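Local coordinates for protein laccase (Botrytis aclada, PDB 4X4K) that oxidises phenolic substrates with copper, probably passing the electrons to oxygen to form water, and probably takes part in lignin degradation, at residues E446-Y451 with A513-N518; D517-W522 with F540-S545. All blocks are in the same frame, centred on the assembly; numbering follows the deposited sequence.

How the interactions relate
Both interactions are antiparallel strand pairs of the third cupredoxin-like domain, one in each facing sheet of its β-sandwich. They are joined through Asp517 and Asn518, where the chain leaves strand 509-515 and heads for strand 520-526. Interaction 1 is only partly buried: Val449 and Phe514 pack inward, whereas Trp448, Glu447 and Lys515 form a partly exposed end with a long ion pair. Interaction 2 is buried: four backbone bonds join the strands, the Glu542 carboxylate holds the turn, and Trp522 reaches toward the copper region. The two pairs meet in the sandwich interior, where Phe540 of interaction 2 packs against Tyr451 and Phe514 of interaction 1.

Interaction 1 (E446-Y451 with A513-N518); sequences EEWVVY and AFKLDN
Val449 rests a single methyl, CG1, over the face of the Phe514 ring, 3.4 Å from the ring centroid and almost on its normal. Val449 CG1 and Phe514 CG both sit between backbone N and carbonyl carbon (chi1 49° in each), which lays the side chains alongside each other, pointing the same way. The second neighbour of CG1 is Leu516 CD1, at 3.8 Å. Tyr451 CB comes to the edge of the Phe514 ring, while the Tyr451 hydroxyl reaches Glu392.

The other face of the sheet carries Trp448, Val450, Ala513 and Lys515. With CG anti to its carbonyl carbon (chi1 -66°), Trp448 swings its indole back over the partner strand, where Lys515 CB sits 4.0 Å above the centre of the six-membered ring, a CH-pi contact. The extended lysine chain then runs beside Glu447, and NZ ends 3.6 Å from Glu447 OE2, a long salt bridge.

Strands 448-455 and 509-515 are antiparallel neighbours in one sheet of a cupredoxin-like β-sandwich. Val449 N to Phe514 O and Phe514 N to Val449 O, each 3.0 Å, make the hydrogen-bonded pair. Leu516 N adds a nearly straight 2.8 Å bond to Glu447 O as the strand ends in an inverse gamma turn. Methyl-ring packing on the face turned to the opposite sheet, and a loose ion pair at the partly exposed end, imply that cohesion comes mainly from backbone bonds and apolar contact.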
ATOM      1  N   GLU A 446     -20.377  22.916   1.094  1.00 78.16           N
ATOM      2  CA  GLU A 446     -19.610  22.000   0.246  1.00 76.58           C
ATOM      3  C   GLU A 446     -18.636  21.104   1.048  1.00 73.37           C
ATOM      4  O   GLU A 446     -17.493  21.489   1.349  1.00 71.44           O
ATOM      5  CB  GLU A 446     -18.897  22.772  -0.859  1.00 74.35           C
ATOM      6  CG  GLU A 446     -19.852  23.279  -1.925  1.00 79.29           C
ATOM      7  CD  GLU A 446     -19.167  24.125  -2.981  1.00 84.02           C
ATOM      8  OE1 GLU A 446     -17.963  24.436  -2.825  1.00 88.61           O
ATOM      9  OE2 GLU A 446     -19.837  24.489  -3.970  1.00 82.27           O
ATOM     10  N   GLU A 447     -19.114  19.900   1.368  1.00 67.22           N
ATOM     11  CA  GLU A 447     -18.445  18.990   2.299  1.00 60.98           C
ATOM     12  C   GLU A 447     -17.427  18.067   1.623  1.00 57.51           C
ATOM     13  O   GLU A 447     -16.801  17.246   2.297  1.00 56.87           O
ATOM     14  CB  GLU A 447     -19.476  18.117   3.013  1.00 64.54           C
ATOM     15  CG  GLU A 447     -20.884  18.677   3.073  1.00 70.35           C
ATOM     16  CD  GLU A 447     -21.921  17.573   3.006  1.00 79.17           C
ATOM     17  OE1 GLU A 447     -22.216  17.118   1.873  1.00 79.60           O
ATOM     18  OE2 GLU A 447     -22.423  17.152   4.081  1.00 79.57           O
ATOM     19  N   TRP A 448     -17.283  18.189   0.304  1.00 49.81           N
ATOM     20  CA  TRP A 448     -16.401  17.335  -0.463  1.00 45.68           C
ATOM     21  C   TRP A 448     -15.254  18.122  -1.075  1.00 44.91           C
ATOM     22  O   TRP A 448     -15.314  19.347  -1.233  1.00 46.73           O
ATOM     23  CB  TRP A 448     -17.166  16.639  -1.577  1.00 45.41           C
ATOM     24  CG  TRP A 448     -18.181  15.670  -1.098  1.00 46.09           C
ATOM     25  CD1 TRP A 448     -19.405  15.961  -0.571  1.00 45.07           C
ATOM     26  CD2 TRP A 448     -18.080  14.237  -1.123  1.00 44.85           C
ATOM     27  NE1 TRP A 448     -20.074  14.799  -0.263  1.00 44.66           N
ATOM     28  CE2 TRP A 448     -19.287  13.726  -0.586  1.00 44.44           C
ATOM     29  CE3 TRP A 448     -17.089  13.335  -1.553  1.00 41.12           C
ATOM     30  CZ2 TRP A 448     -19.536  12.349  -0.456  1.00 43.94           C
ATOM     31  CZ3 TRP A 448     -17.335  11.963  -1.437  1.00 41.56           C
ATOM     32  CH2 TRP A 448     -18.552  11.485  -0.885  1.00 43.95           C
ATOM     33  N   VAL A 449     -14.190  17.404  -1.395  1.00 39.30           N
ATOM     34  CA  VAL A 449     -13.152  17.950  -2.238  1.00 38.44           C
ATOM     35  C   VAL A 449     -12.907  16.990  -3.395  1.00 35.74           C
ATOM     36  O   VAL A 449     -12.850  15.780  -3.212  1.00 34.27           O
ATOM     37  CB  VAL A 449     -11.865  18.236  -1.442  1.00 38.98           C
ATOM     38  CG1 VAL A 449     -11.476  17.037  -0.613  1.00 39.77           C
ATOM     39  CG2 VAL A 449     -10.717  18.650  -2.350  1.00 38.03           C
ATOM     40  N   VAL A 450     -12.809  17.529  -4.596  1.00 34.86           N
ATOM     41  CA  VAL A 450     -12.221  16.756  -5.671  1.00 35.13           C
ATOM     42  C   VAL A 450     -10.761  17.179  -5.731  1.00 35.24           C
ATOM     43  O   VAL A 450     -10.455  18.368  -5.867  1.00 34.90           O
ATOM     44  CB  VAL A 450     -12.907  16.991  -7.017  1.00 33.40           C
ATOM     45  CG1 VAL A 450     -12.071  16.377  -8.121  1.00 33.98           C
ATOM     46  CG2 VAL A 450     -14.300  16.387  -7.002  1.00 32.45           C
ATOM     47  N   TYR A 451      -9.871  16.204  -5.581  1.00 32.39           N
ATOM     48  CA  TYR A 451      -8.456  16.440  -5.734  1.00 33.15           C
ATOM     49  C   TYR A 451      -8.033  15.925  -7.111  1.00 34.06           C
ATOM     50  O   TYR A 451      -8.184  14.737  -7.454  1.00 40.14           O
ATOM     51  CB  TYR A 451      -7.684  15.812  -4.571  1.00 32.86           C
ATOM     52  CG  TYR A 451      -6.192  15.992  -4.611  1.00 34.46           C
ATOM     53  CD1 TYR A 451      -5.597  17.201  -4.255  1.00 34.78           C
ATOM     54  CD2 TYR A 451      -5.360  14.931  -4.977  1.00 35.49           C
ATOM     55  CE1 TYR A 451      -4.210  17.350  -4.270  1.00 35.09           C
ATOM     56  CE2 TYR A 451      -3.980  15.065  -4.999  1.00 33.95           C
ATOM     57  CZ  TYR A 451      -3.400  16.267  -4.647  1.00 34.76           C
ATOM     58  OH  TYR A 451      -2.007  16.379  -4.678  1.00 34.84           O
ATOM     59  N   ALA A 513     -12.278  12.235  -5.265  1.00 35.73           N
ATOM     60  CA  ALA A 513     -13.090  12.977  -4.316  1.00 37.37           C
ATOM     61  C   ALA A 513     -13.114  12.289  -2.951  1.00 36.37           C
ATOM     62  O   ALA A 513     -13.169  11.063  -2.860  1.00 36.42           O
ATOM     63  CB  ALA A 513     -14.518  13.106  -4.855  1.00 34.74           C
ATOM     64  N   PHE A 514     -13.077  13.081  -1.891  1.00 37.11           N
ATOM     65  CA  PHE A 514     -13.388  12.558  -0.566  1.00 37.03           C
ATOM     66  C   PHE A 514     -14.176  13.557   0.246  1.00 37.49           C
ATOM     67  O   PHE A 514     -14.167  14.771  -0.043  1.00 38.07           O
ATOM     68  CB  PHE A 514     -12.137  12.125   0.195  1.00 34.72           C
ATOM     69  CG  PHE A 514     -11.029  13.142   0.198  1.00 36.45           C
ATOM     70  CD1 PHE A 514     -10.215  13.313  -0.915  1.00 33.39           C
ATOM     71  CD2 PHE A 514     -10.764  13.896   1.335  1.00 37.17           C
ATOM     72  CE1 PHE A 514      -9.192  14.227  -0.912  1.00 32.13           C
ATOM     73  CE2 PHE A 514      -9.724  14.802   1.350  1.00 32.30           C
ATOM     74  CZ  PHE A 514      -8.952  14.978   0.220  1.00 34.28           C
ATOM     75  N   LYS A 515     -14.852  13.041   1.266  1.00 37.05           N
ATOM     76  CA  LYS A 515     -15.624  13.869   2.170  1.00 39.16           C
ATOM     77  C   LYS A 515     -14.732  14.398   3.299  1.00 38.48           C
ATOM     78  O   LYS A 515     -13.792  13.721   3.734  1.00 41.71           O
ATOM     79  CB  LYS A 515     -16.836  13.091   2.710  1.00 42.46           C
ATOM     80  CG  LYS A 515     -17.960  13.996   3.222  1.00 48.47           C
ATOM     81  CD  LYS A 515     -19.191  13.236   3.730  1.00 52.03           C
ATOM     82  CE  LYS A 515     -20.357  14.213   3.954  1.00 57.32           C
ATOM     83  NZ  LYS A 515     -21.443  13.738   4.868  1.00 58.42           N
ATOM     84  N   LEU A 516     -15.024  15.603   3.763  1.00 37.22           N
ATOM     85  CA  LEU A 516     -14.360  16.171   4.930  1.00 36.43           C
ATOM     86  C   LEU A 516     -15.031  15.605   6.188  1.00 37.08           C
ATOM     87  O   LEU A 516     -15.861  16.266   6.836  1.00 35.90           O
ATOM     88  CB  LEU A 516     -14.436  17.700   4.898  1.00 34.29           C
ATOM     89  CG  LEU A 516     -13.464  18.473   3.992  1.00 37.04           C
ATOM     90  CD1 LEU A 516     -13.265  17.776   2.671  1.00 34.36           C
ATOM     91  CD2 LEU A 516     -13.918  19.914   3.741  1.00 35.22           C
ATOM     92  N   ASP A 517     -14.645  14.379   6.528  1.00 34.82           N
ATOM     93  CA  ASP A 517     -15.314  13.594   7.544  1.00 33.32           C
ATOM     94  C   ASP A 517     -14.290  13.057   8.501  1.00 34.44           C
ATOM     95  O   ASP A 517     -14.593  12.217   9.347  1.00 37.39           O
ATOM     96  CB  ASP A 517     -16.032  12.416   6.877  1.00 35.33           C
ATOM     97  CG  ASP A 517     -15.086  11.539   5.994  1.00 37.80           C
ATOM     98  OD1 ASP A 517     -13.844  11.711   6.016  1.00 38.01           O
ATOM     99  OD2 ASP A 517     -15.596  10.664   5.252  1.00 38.10           O
ATOM    100  N   ASN A 518     -13.054  13.504   8.347  1.00 35.30           N
ATOM    101  CA  ASN A 518     -11.978  12.956   9.146  1.00 35.24           C
ATOM    102  C   ASN A 518     -10.868  13.985   9.373  1.00 34.48           C
ATOM    103  O   ASN A 518      -9.854  14.001   8.637  1.00 35.37           O
ATOM    104  CB  ASN A 518     -11.450  11.655   8.528  1.00 33.16           C
ATOM    105  CG  ASN A 518     -10.583  10.854   9.492  1.00 33.81           C
ATOM    106  OD1 ASN A 518     -10.426  11.212  10.657  1.00 30.18           O
ATOM    107  ND2 ASN A 518      -9.996   9.771   8.993  1.00 34.19           N
TER

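Interaction 2 (D517-W522 with F540-S545); sequences DNPGSW and FVESQS
Glu542 reaches across to the turn before strand 520-526 with an extended side chain, CG anti to its backbone N (chi1 176°), and its OE2 takes the Asn518 N-H at 2.7 Å. The donor lies on the syn side of the carboxylate but 32° out of its plane. Asp517 N is also close, though its angle is too poor for a bond. Glu542 OE1 has a weak hydrogen bond to His470 NE2. Asn518 O, in turn, receives the indole NE1 of Trp522 at 2.7 Å, so the turn is held at both its N-H and its carbonyl. The like charge of Asp517 OD1, 4.2 Å from Glu542 OE2, would tend to raise the pKa of the glutamate, while the hydrogen bonds probably oppose this.

Backbone bonds join the strands as antiparallel partners in the second sheet of a cupredoxin-like domain. Gly520 and Glu542 exchange two, as do Trp522 and Phe540, whose Trp522 N to Phe540 O bond measures 2.8 Å. Strand 520-526 ends with His525 and Cys526, which by similarity bind type 3 and type 1 copper.

Side-chain packing differs between the two faces. Ser521 CB meets Val541 CG2 at 4.0 Å on one, near helix 419-424. On the other, Gly520 has backbone angles that call for glycine and, lacking a CB, lets the Trp522 indole lie close to its backbone; Trp522 CD1 passes 4.0 Å from Glu542 OE1. Ring and carboxylate planes stand 57° apart, and the indole also meets His470 edge-to-face.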
ATOM      1  N   ASP A 517     -14.645  14.379   6.528  1.00 34.82           N
ATOM      2  CA  ASP A 517     -15.314  13.594   7.544  1.00 33.32           C
ATOM      3  C   ASP A 517     -14.290  13.057   8.501  1.00 34.44           C
ATOM      4  O   ASP A 517     -14.593  12.217   9.347  1.00 37.39           O
ATOM      5  CB  ASP A 517     -16.032  12.416   6.877  1.00 35.33           C
ATOM      6  CG  ASP A 517     -15.086  11.539   5.994  1.00 37.80           C
ATOM      7  OD1 ASP A 517     -13.844  11.711   6.016  1.00 38.01           O
ATOM      8  OD2 ASP A 517     -15.596  10.664   5.252  1.00 38.10           O
ATOM      9  N   ASN A 518     -13.054  13.504   8.347  1.00 35.30           N
ATOM     10  CA  ASN A 518     -11.978  12.956   9.146  1.00 35.24           C
ATOM     11  C   ASN A 518     -10.868  13.985   9.373  1.00 34.48           C
ATOM     12  O   ASN A 518      -9.854  14.001   8.637  1.00 35.37           O
ATOM     13  CB  ASN A 518     -11.450  11.655   8.528  1.00 33.16           C
ATOM     14  CG  ASN A 518     -10.583  10.854   9.492  1.00 33.81           C
ATOM     15  OD1 ASN A 518     -10.426  11.212  10.657  1.00 30.18           O
ATOM     16  ND2 ASN A 518      -9.996   9.771   8.993  1.00 34.19           N
ATOM     17  N   PRO A 519     -11.073  14.874  10.370  1.00 32.56           N
ATOM     18  CA  PRO A 519     -10.076  15.883  10.766  1.00 30.14           C
ATOM     19  C   PRO A 519      -8.709  15.261  11.010  1.00 30.58           C
ATOM     20  O   PRO A 519      -8.576  14.292  11.758  1.00 30.32           O
ATOM     21  CB  PRO A 519     -10.626  16.411  12.080  1.00 29.58           C
ATOM     22  CG  PRO A 519     -12.115  16.254  11.956  1.00 33.07           C
ATOM     23  CD  PRO A 519     -12.335  15.018  11.126  1.00 33.63           C
ATOM     24  N   GLY A 520      -7.672  15.812  10.412  1.00 30.46           N
ATOM     25  CA  GLY A 520      -6.351  15.301  10.739  1.00 30.95           C
ATOM     26  C   GLY A 520      -5.425  15.693   9.642  1.00 32.77           C
ATOM     27  O   GLY A 520      -5.817  16.483   8.793  1.00 32.83           O
ATOM     28  N   SER A 521      -4.204  15.151   9.653  1.00 33.30           N
ATOM     29  CA  SER A 521      -3.224  15.505   8.637  1.00 32.75           C
ATOM     30  C   SER A 521      -2.947  14.254   7.854  1.00 30.67           C
ATOM     31  O   SER A 521      -2.417  13.289   8.385  1.00 31.62           O
ATOM     32  CB  SER A 521      -1.952  16.044   9.262  1.00 30.70           C
ATOM     33  OG  SER A 521      -1.472  15.094  10.191  1.00 33.23           O
ATOM     34  N   TRP A 522      -3.331  14.263   6.591  1.00 29.74           N
ATOM     35  CA  TRP A 522      -3.387  13.020   5.835  1.00 30.02           C
ATOM     36  C   TRP A 522      -2.492  13.025   4.622  1.00 29.03           C
ATOM     37  O   TRP A 522      -2.712  13.793   3.687  1.00 29.36           O
ATOM     38  CB  TRP A 522      -4.820  12.710   5.437  1.00 28.90           C
ATOM     39  CG  TRP A 522      -5.727  12.658   6.607  1.00 29.37           C
ATOM     40  CD1 TRP A 522      -6.725  13.554   6.936  1.00 30.32           C
ATOM     41  CD2 TRP A 522      -5.737  11.665   7.634  1.00 30.09           C
ATOM     42  NE1 TRP A 522      -7.349  13.168   8.100  1.00 27.10           N
ATOM     43  CE2 TRP A 522      -6.769  12.011   8.545  1.00 28.48           C
ATOM     44  CE3 TRP A 522      -4.968  10.527   7.885  1.00 30.03           C
ATOM     45  CZ2 TRP A 522      -7.053  11.245   9.668  1.00 29.30           C
ATOM     46  CZ3 TRP A 522      -5.259   9.761   9.021  1.00 29.63           C
ATOM     47  CH2 TRP A 522      -6.284  10.127   9.887  1.00 29.61           C
ATOM     48  N   PHE A 540      -3.025  16.611   3.178  1.00 33.93           N
ATOM     49  CA  PHE A 540      -4.184  17.418   3.440  1.00 32.37           C
ATOM     50  C   PHE A 540      -4.243  17.677   4.923  1.00 33.94           C
ATOM     51  O   PHE A 540      -4.204  16.742   5.719  1.00 38.17           O
ATOM     52  CB  PHE A 540      -5.439  16.671   2.987  1.00 33.03           C
ATOM     53  CG  PHE A 540      -5.468  16.409   1.508  1.00 33.74           C
ATOM     54  CD1 PHE A 540      -5.740  17.440   0.612  1.00 32.16           C
ATOM     55  CD2 PHE A 540      -5.185  15.135   1.003  1.00 36.47           C
ATOM     56  CE1 PHE A 540      -5.756  17.200  -0.750  1.00 34.19           C
ATOM     57  CE2 PHE A 540      -5.196  14.879  -0.368  1.00 35.56           C
ATOM     58  CZ  PHE A 540      -5.473  15.915  -1.243  1.00 37.09           C
ATOM     59  N   VAL A 541      -4.283  18.938   5.320  1.00 32.60           N
ATOM     60  CA  VAL A 541      -4.611  19.222   6.706  1.00 33.41           C
ATOM     61  C   VAL A 541      -6.078  19.606   6.710  1.00 33.57           C
ATOM     62  O   VAL A 541      -6.461  20.684   6.264  1.00 35.39           O
ATOM     63  CB  VAL A 541      -3.675  20.273   7.339  1.00 35.14           C
ATOM     64  CG1 VAL A 541      -4.282  20.836   8.616  1.00 33.50           C
ATOM     65  CG2 VAL A 541      -2.300  19.654   7.617  1.00 31.73           C
ATOM     66  N   GLU A 542      -6.888  18.664   7.168  1.00 34.70           N
ATOM     67  CA  GLU A 542      -8.343  18.720   7.097  1.00 35.65           C
ATOM     68  C   GLU A 542      -8.913  19.158   8.453  1.00 34.80           C
ATOM     69  O   GLU A 542      -8.673  18.501   9.459  1.00 31.25           O
ATOM     70  CB  GLU A 542      -8.874  17.320   6.714  1.00 34.80           C
ATOM     71  CG  GLU A 542     -10.385  17.173   6.681  1.00 36.40           C
ATOM     72  CD  GLU A 542     -10.865  15.760   6.335  1.00 41.02           C
ATOM     73  OE1 GLU A 542     -10.193  14.995   5.560  1.00 36.76           O
ATOM     74  OE2 GLU A 542     -11.964  15.422   6.840  1.00 43.50           O
ATOM     75  N   SER A 543      -9.672  20.261   8.456  1.00 36.50           N
ATOM     76  CA  SER A 543     -10.348  20.781   9.649  1.00 37.12           C
ATOM     77  C   SER A 543      -9.481  20.693  10.886  1.00 37.76           C
ATOM     78  O   SER A 543      -9.872  20.094  11.899  1.00 41.12           O
ATOM     79  CB  SER A 543     -11.665  20.043   9.916  1.00 36.16           C
ATOM     80  OG  SER A 543     -12.257  19.611   8.719  1.00 40.25           O
ATOM     81  N   GLN A 544      -8.307  21.289  10.791  1.00 37.78           N
ATOM     82  CA  GLN A 544      -7.312  21.278  11.851  1.00 39.07           C
ATOM     83  C   GLN A 544      -7.818  21.559  13.274  1.00 43.13           C
ATOM     84  O   GLN A 544      -7.330  20.952  14.253  1.00 42.51           O
ATOM     85  CB  GLN A 544      -6.270  22.318  11.521  1.00 35.78           C
ATOM     86  CG  GLN A 544      -5.082  22.188  12.422  1.00 36.62           C
ATOM     87  CD  GLN A 544      -4.067  23.244  12.155  1.00 34.17           C
ATOM     88  OE1 GLN A 544      -3.837  23.637  10.998  1.00 35.31           O
ATOM     89  NE2 GLN A 544      -3.446  23.717  13.210  1.00 31.58           N
ATOM     90  N   SER A 545      -8.761  22.492  13.393  1.00 40.67           N
ATOM     91  CA  SER A 545      -9.264  22.887  14.714  1.00 45.21           C
ATOM     92  C   SER A 545     -10.214  21.839  15.306  1.00 43.09           C
ATOM     93  O   SER A 545     -10.388  21.778  16.532  1.00 41.38           O
ATOM     94  CB  SER A 545      -9.931  24.269  14.659  1.00 45.77           C
ATOM     95  OG  SER A 545     -10.959  24.285  13.675  1.00 49.18           O
TER